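Local atomic coordinates of phosphoethanolamine N-methyltransferase 1 (Haemonchus contortus, PDB entry 4KRG), a protein that probably methylates phosphoethanolamine with S-adenosylmethionine as methyl donor, a step of nematode phosphocholine biosynthesis. Residues Lys194-Ile199 against Trp209-Gln214; Ala262-Trp267 against Leu334-Leu339. One frame throughout, in Å; residues are numbered along the deposited sequence.

How the contacts relate
The centres of the two contacts lie 19 Å apart, and their nearest atoms, about 5 Å apart, do not touch. Helix 189-198 relates them: its C-terminal part packs on strand 208-218 in contact 1, while Ser-189 and Ser-190 at its start meet Arg-336 of contact 2. Helix 249-271, which carries Ala-262-Trp-267, also touches Leu-195 and Ala-198 earlier along its length. Arg-197 of contact 1 adds a salt bridge to Glu-332, at the start of the helix containing Leu-334-Leu-339. None of the four segments lines the phosphoethanolamine or S-adenosylhomocysteine pocket. A sodium ion lies about 4 Å from the Arg-336 side chain, but about 13 Å from that of Leu-196.

Contact 1 (Lys194-Ile199 against Trp209-Gln214); sequences KLLRAI and WKFDVQ
The backbones come nearest at Arg-197 and Phe-211, whose CA atoms are 5.7 Å apart, helix 194-198 running at 142° to strand 209-214 with the axes 7.0 Å apart at their closest. The pair belongs to the Rossmann-like methyltransferase fold: strand 208-218 pairs antiparallel with strand 231-240, and the helix packs against it. No hydrogen bond links the segments directly, so the direct contact rests on van der Waals packing. Phe-211 buries the greatest area here. Its CB lies 3.3 Å from Leu-196 O, and that carbonyl oxygen sits at the ring edge in the ring plane. Further out, Phe-211 CD2 meets Leu-196 CD2 at 4.0 Å. Ile-199, the first residue past the helix, lays its side chain alongside the phenyl group, pointing the same way, and puts CD1 near the ring plane, 3.9 Å from Phe-211 CE2. Two residues further along the strand, Val-213 turns CG2 to the helix, its position anti to the carbonyl carbon bringing it within 3.5 Å of Leu-196 CB. Thr-236 of strand 231-240 touches Leu-196, Phe-211 and Val-213 as well. Arg-197 contributes its aliphatic base, then bends at chi3 (71°) to form salt bridges with Glu-332 and Glu-356. Its side chain crosses that of Val-213 at about a right angle, with Arg-197 CG 3.8 Å from Val-213 CG2.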
# COMPACT_ATOMS: atom_id res chain seq x y z
N LYS A 194 -2.00 9.09 1.71
CA LYS A 194 -1.82 10.52 1.92
C LYS A 194 -2.55 11.03 3.16
O LYS A 194 -2.02 11.85 3.90
CB LYS A 194 -2.22 11.32 0.67
CG LYS A 194 -1.28 11.09 -0.52
CD LYS A 194 -1.55 12.05 -1.67
CE LYS A 194 -1.05 13.46 -1.38
NZ LYS A 194 0.41 13.47 -1.08
N LEU A 195 -3.76 10.53 3.39
CA LEU A 195 -4.51 10.94 4.58
C LEU A 195 -3.75 10.56 5.84
O LEU A 195 -3.60 11.36 6.74
CB LEU A 195 -5.91 10.32 4.60
CG LEU A 195 -6.70 10.59 5.89
CD1 LEU A 195 -6.80 12.08 6.16
CD2 LEU A 195 -8.09 9.98 5.81
N LEU A 196 -3.26 9.33 5.88
CA LEU A 196 -2.53 8.85 7.03
C LEU A 196 -1.30 9.71 7.32
O LEU A 196 -1.05 10.09 8.47
CB LEU A 196 -2.15 7.38 6.82
CG LEU A 196 -3.31 6.39 6.90
CD1 LEU A 196 -2.97 5.06 6.24
CD2 LEU A 196 -3.70 6.16 8.35
N ARG A 197 -0.55 10.03 6.28
CA ARG A 197 0.67 10.82 6.42
C ARG A 197 0.38 12.26 6.81
O ARG A 197 1.21 12.92 7.44
CB ARG A 197 1.50 10.79 5.12
CG ARG A 197 2.02 9.41 4.74
CD ARG A 197 2.89 9.47 3.50
NE ARG A 197 4.17 10.13 3.76
CZ ARG A 197 4.98 10.60 2.83
NH1 ARG A 197 4.66 10.52 1.55
NH2 ARG A 197 6.13 11.18 3.17
N ALA A 198 -0.80 12.75 6.45
CA ALA A 198 -1.16 14.15 6.71
C ALA A 198 -1.50 14.41 8.17
O ALA A 198 -1.19 15.48 8.69
CB ALA A 198 -2.33 14.57 5.82
N ILE A 199 -2.16 13.45 8.81
CA ILE A 199 -2.70 13.65 10.16
C ILE A 199 -1.67 14.14 11.17
O ILE A 199 -0.57 13.61 11.28
CB ILE A 199 -3.39 12.35 10.68
CG1 ILE A 199 -4.74 12.15 9.98
CG2 ILE A 199 -3.61 12.41 12.18
CD1 ILE A 199 -5.38 10.81 10.25
N TRP A 209 1.25 14.30 17.46
CA TRP A 209 1.53 12.98 16.90
C TRP A 209 1.30 12.95 15.40
O TRP A 209 0.54 13.74 14.86
CB TRP A 209 0.67 11.93 17.59
CG TRP A 209 0.90 11.90 19.06
CD1 TRP A 209 0.21 12.57 20.02
CD2 TRP A 209 1.93 11.17 19.72
NE1 TRP A 209 0.74 12.30 21.25
CE2 TRP A 209 1.80 11.44 21.11
CE3 TRP A 209 2.94 10.31 19.31
CZ2 TRP A 209 2.64 10.88 22.06
CZ3 TRP A 209 3.78 9.76 20.25
CH2 TRP A 209 3.63 10.04 21.61
N LYS A 210 1.99 12.03 14.74
CA LYS A 210 1.75 11.76 13.34
C LYS A 210 1.80 10.27 13.11
O LYS A 210 2.21 9.51 13.99
CB LYS A 210 2.77 12.47 12.44
CG LYS A 210 4.21 12.00 12.62
CD LYS A 210 5.12 12.84 11.74
CE LYS A 210 6.58 12.57 12.05
NZ LYS A 210 7.46 13.41 11.19
N PHE A 211 1.36 9.85 11.94
CA PHE A 211 1.39 8.45 11.55
C PHE A 211 2.60 8.20 10.68
O PHE A 211 2.89 8.97 9.77
CB PHE A 211 0.11 8.13 10.79
CG PHE A 211 -1.07 7.79 11.67
CD1 PHE A 211 -0.91 6.98 12.79
CD2 PHE A 211 -2.32 8.30 11.39
CE1 PHE A 211 -1.99 6.67 13.60
CE2 PHE A 211 -3.41 7.99 12.19
CZ PHE A 211 -3.24 7.18 13.29
N ASP A 212 3.32 7.12 10.97
CA ASP A 212 4.39 6.66 10.10
C ASP A 212 3.86 5.45 9.33
O ASP A 212 3.81 4.34 9.88
CB ASP A 212 5.63 6.28 10.92
CG ASP A 212 6.75 5.70 10.07
OD1 ASP A 212 6.74 5.89 8.84
OD2 ASP A 212 7.66 5.07 10.64
N VAL A 213 3.44 5.67 8.08
CA VAL A 213 2.92 4.59 7.26
C VAL A 213 4.07 3.71 6.80
O VAL A 213 4.85 4.10 5.94
CB VAL A 213 2.15 5.11 6.04
CG1 VAL A 213 1.49 3.96 5.33
CG2 VAL A 213 1.11 6.10 6.47
N GLN A 214 4.16 2.52 7.39
CA GLN A 214 5.34 1.69 7.20
C GLN A 214 5.42 1.09 5.80
O GLN A 214 6.51 0.86 5.28
CB GLN A 214 5.40 0.62 8.28
CG GLN A 214 5.51 1.20 9.69
CD GLN A 214 6.47 0.42 10.57
OE1 GLN A 214 6.61 -0.79 10.44
NE2 GLN A 214 7.13 1.12 11.48
O HOH W 1 3.39 11.14 8.85

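Contact 2 (Ala262-Trp267 against Leu334-Leu339); sequences AEQKTW and LYRTSL
Gln-264 and Arg-336 meet where helix 262-267 crosses helix 334-339 at -55°, with the axes 9.8 Å apart. Helix 332-345 follows strand 324-329 in the second half of this di-domain protein, and the crossing packs it against the long helix 249-271. Arg-336 can be followed outward from its backbone. CB starts 3.2 Å from Gln-264 OE1. CG, anti to the backbone N (chi1 -180°), keeps beside the same oxygen at 3.3 Å. The chain then bends at chi2 and again at chi3, taking CD past Gln-264 NE2 and NE to within 3.5 Å of Gln-264 CD. The guanidinium lies oblique to the amide, their planes 62° apart, and no hydrogen bond forms between them. At the tip, Arg-336 NH2 comes 4.1 Å from Lys-265 NZ; both nitrogens make salt bridges to the carboxylate of Asp-268, one turn further along the first helix. The guanidinium also has a cation-pi partner in Phe-188. The amide finds its own partners, OE1 in Ser-190 and NE2 in the carbonyl of Tyr-333. Beside this polar region, Leu-334 CD2 makes a CH-pi contact over one face of Trp-267, 4.1 Å from the centroid of the six-membered ring. Thr-337 places CG2 4.0 Å from Gln-264 NE2, while its OG1 donates to Leu-334 O at 2.7 Å, keeping that hydroxyl bonded within its own helix. The chemistry implies a divided interface: apolar packing at the indole, and two cationic groups whose closeness is probably made tolerable by the shared Asp-268.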
# COMPACT_ATOMS: atom_id res chain seq x y z
N ALA A 262 -8.63 14.85 -7.18
CA ALA A 262 -8.43 15.63 -8.39
C ALA A 262 -7.01 15.46 -8.91
O ALA A 262 -6.80 15.21 -10.09
CB ALA A 262 -8.73 17.09 -8.13
N GLU A 263 -6.03 15.60 -8.01
CA GLU A 263 -4.63 15.44 -8.38
C GLU A 263 -4.36 14.03 -8.86
O GLU A 263 -3.59 13.84 -9.79
CB GLU A 263 -3.71 15.81 -7.22
CG GLU A 263 -3.75 17.29 -6.86
CD GLU A 263 -3.01 17.63 -5.57
OE1 GLU A 263 -2.57 16.71 -4.85
OE2 GLU A 263 -2.86 18.84 -5.28
N GLN A 264 -4.99 13.04 -8.24
CA GLN A 264 -4.86 11.66 -8.71
C GLN A 264 -5.36 11.53 -10.13
O GLN A 264 -4.70 10.92 -10.98
CB GLN A 264 -5.61 10.68 -7.82
CG GLN A 264 -5.52 9.24 -8.30
CD GLN A 264 -4.10 8.69 -8.25
OE1 GLN A 264 -3.61 8.30 -7.20
NE2 GLN A 264 -3.43 8.66 -9.40
N LYS A 265 -6.53 12.10 -10.41
CA LYS A 265 -7.11 11.99 -11.74
C LYS A 265 -6.22 12.56 -12.85
O LYS A 265 -6.17 12.00 -13.95
CB LYS A 265 -8.51 12.62 -11.81
CG LYS A 265 -9.64 11.77 -11.24
CD LYS A 265 -9.46 10.27 -11.50
CE LYS A 265 -9.57 9.88 -12.97
NZ LYS A 265 -9.21 8.45 -13.17
N THR A 266 -5.49 13.63 -12.57
CA THR A 266 -4.57 14.17 -13.57
C THR A 266 -3.41 13.21 -13.84
O THR A 266 -2.92 13.12 -14.97
CB THR A 266 -4.02 15.56 -13.22
OG1 THR A 266 -3.00 15.44 -12.22
CG2 THR A 266 -5.12 16.48 -12.72
N TRP A 267 -2.98 12.49 -12.82
CA TRP A 267 -1.91 11.51 -12.99
C TRP A 267 -2.38 10.29 -13.78
O TRP A 267 -1.65 9.78 -14.64
CB TRP A 267 -1.28 11.14 -11.65
CG TRP A 267 -0.37 12.22 -11.15
CD1 TRP A 267 -0.51 12.95 -10.00
CD2 TRP A 267 0.79 12.73 -11.80
NE1 TRP A 267 0.50 13.87 -9.90
CE2 TRP A 267 1.32 13.76 -10.99
CE3 TRP A 267 1.45 12.42 -13.00
CZ2 TRP A 267 2.47 14.47 -11.34
CZ3 TRP A 267 2.59 13.12 -13.34
CH2 TRP A 267 3.09 14.13 -12.51
N LEU A 334 1.71 7.96 -8.16
CA LEU A 334 2.35 7.19 -9.22
C LEU A 334 2.28 5.70 -8.88
O LEU A 334 2.14 4.86 -9.76
CB LEU A 334 3.78 7.69 -9.45
CG LEU A 334 3.84 9.22 -9.59
CD1 LEU A 334 5.24 9.74 -9.81
CD2 LEU A 334 2.94 9.70 -10.69
N TYR A 335 2.34 5.40 -7.59
CA TYR A 335 2.11 4.04 -7.12
C TYR A 335 0.71 3.56 -7.50
O TYR A 335 0.54 2.43 -7.98
CB TYR A 335 2.34 3.97 -5.61
CG TYR A 335 1.74 2.80 -4.86
CD1 TYR A 335 2.29 1.53 -4.94
CD2 TYR A 335 0.66 2.99 -4.00
CE1 TYR A 335 1.75 0.46 -4.22
CE2 TYR A 335 0.12 1.94 -3.28
CZ TYR A 335 0.66 0.69 -3.39
OH TYR A 335 0.12 -0.34 -2.66
N ARG A 336 -0.29 4.41 -7.30
CA ARG A 336 -1.65 4.08 -7.71
C ARG A 336 -1.69 3.71 -9.20
O ARG A 336 -2.29 2.70 -9.58
CB ARG A 336 -2.61 5.25 -7.36
CG ARG A 336 -4.11 5.07 -7.72
CD ARG A 336 -4.37 5.07 -9.23
NE ARG A 336 -5.53 5.81 -9.70
CZ ARG A 336 -6.77 5.34 -9.71
NH1 ARG A 336 -7.04 4.13 -9.22
NH2 ARG A 336 -7.75 6.08 -10.19
N THR A 337 -1.07 4.52 -10.06
CA THR A 337 -1.08 4.22 -11.50
C THR A 337 -0.39 2.90 -11.82
O THR A 337 -0.70 2.26 -12.82
CB THR A 337 -0.47 5.35 -12.35
OG1 THR A 337 0.95 5.37 -12.18
CG2 THR A 337 -1.05 6.69 -11.96
N SER A 338 0.57 2.50 -10.99
CA SER A 338 1.20 1.20 -11.18
C SER A 338 0.23 0.08 -10.82
O SER A 338 0.23 -0.98 -11.46
CB SER A 338 2.48 1.07 -10.37
OG SER A 338 3.52 1.85 -10.95
N LEU A 339 -0.60 0.29 -9.80
CA LEU A 339 -1.64 -0.68 -9.46
C LEU A 339 -2.68 -0.78 -10.58
O LEU A 339 -3.16 -1.86 -10.90
CB LEU A 339 -2.32 -0.35 -8.12
CG LEU A 339 -1.49 -0.54 -6.85
CD1 LEU A 339 -2.36 -0.43 -5.61
CD2 LEU A 339 -0.79 -1.88 -6.88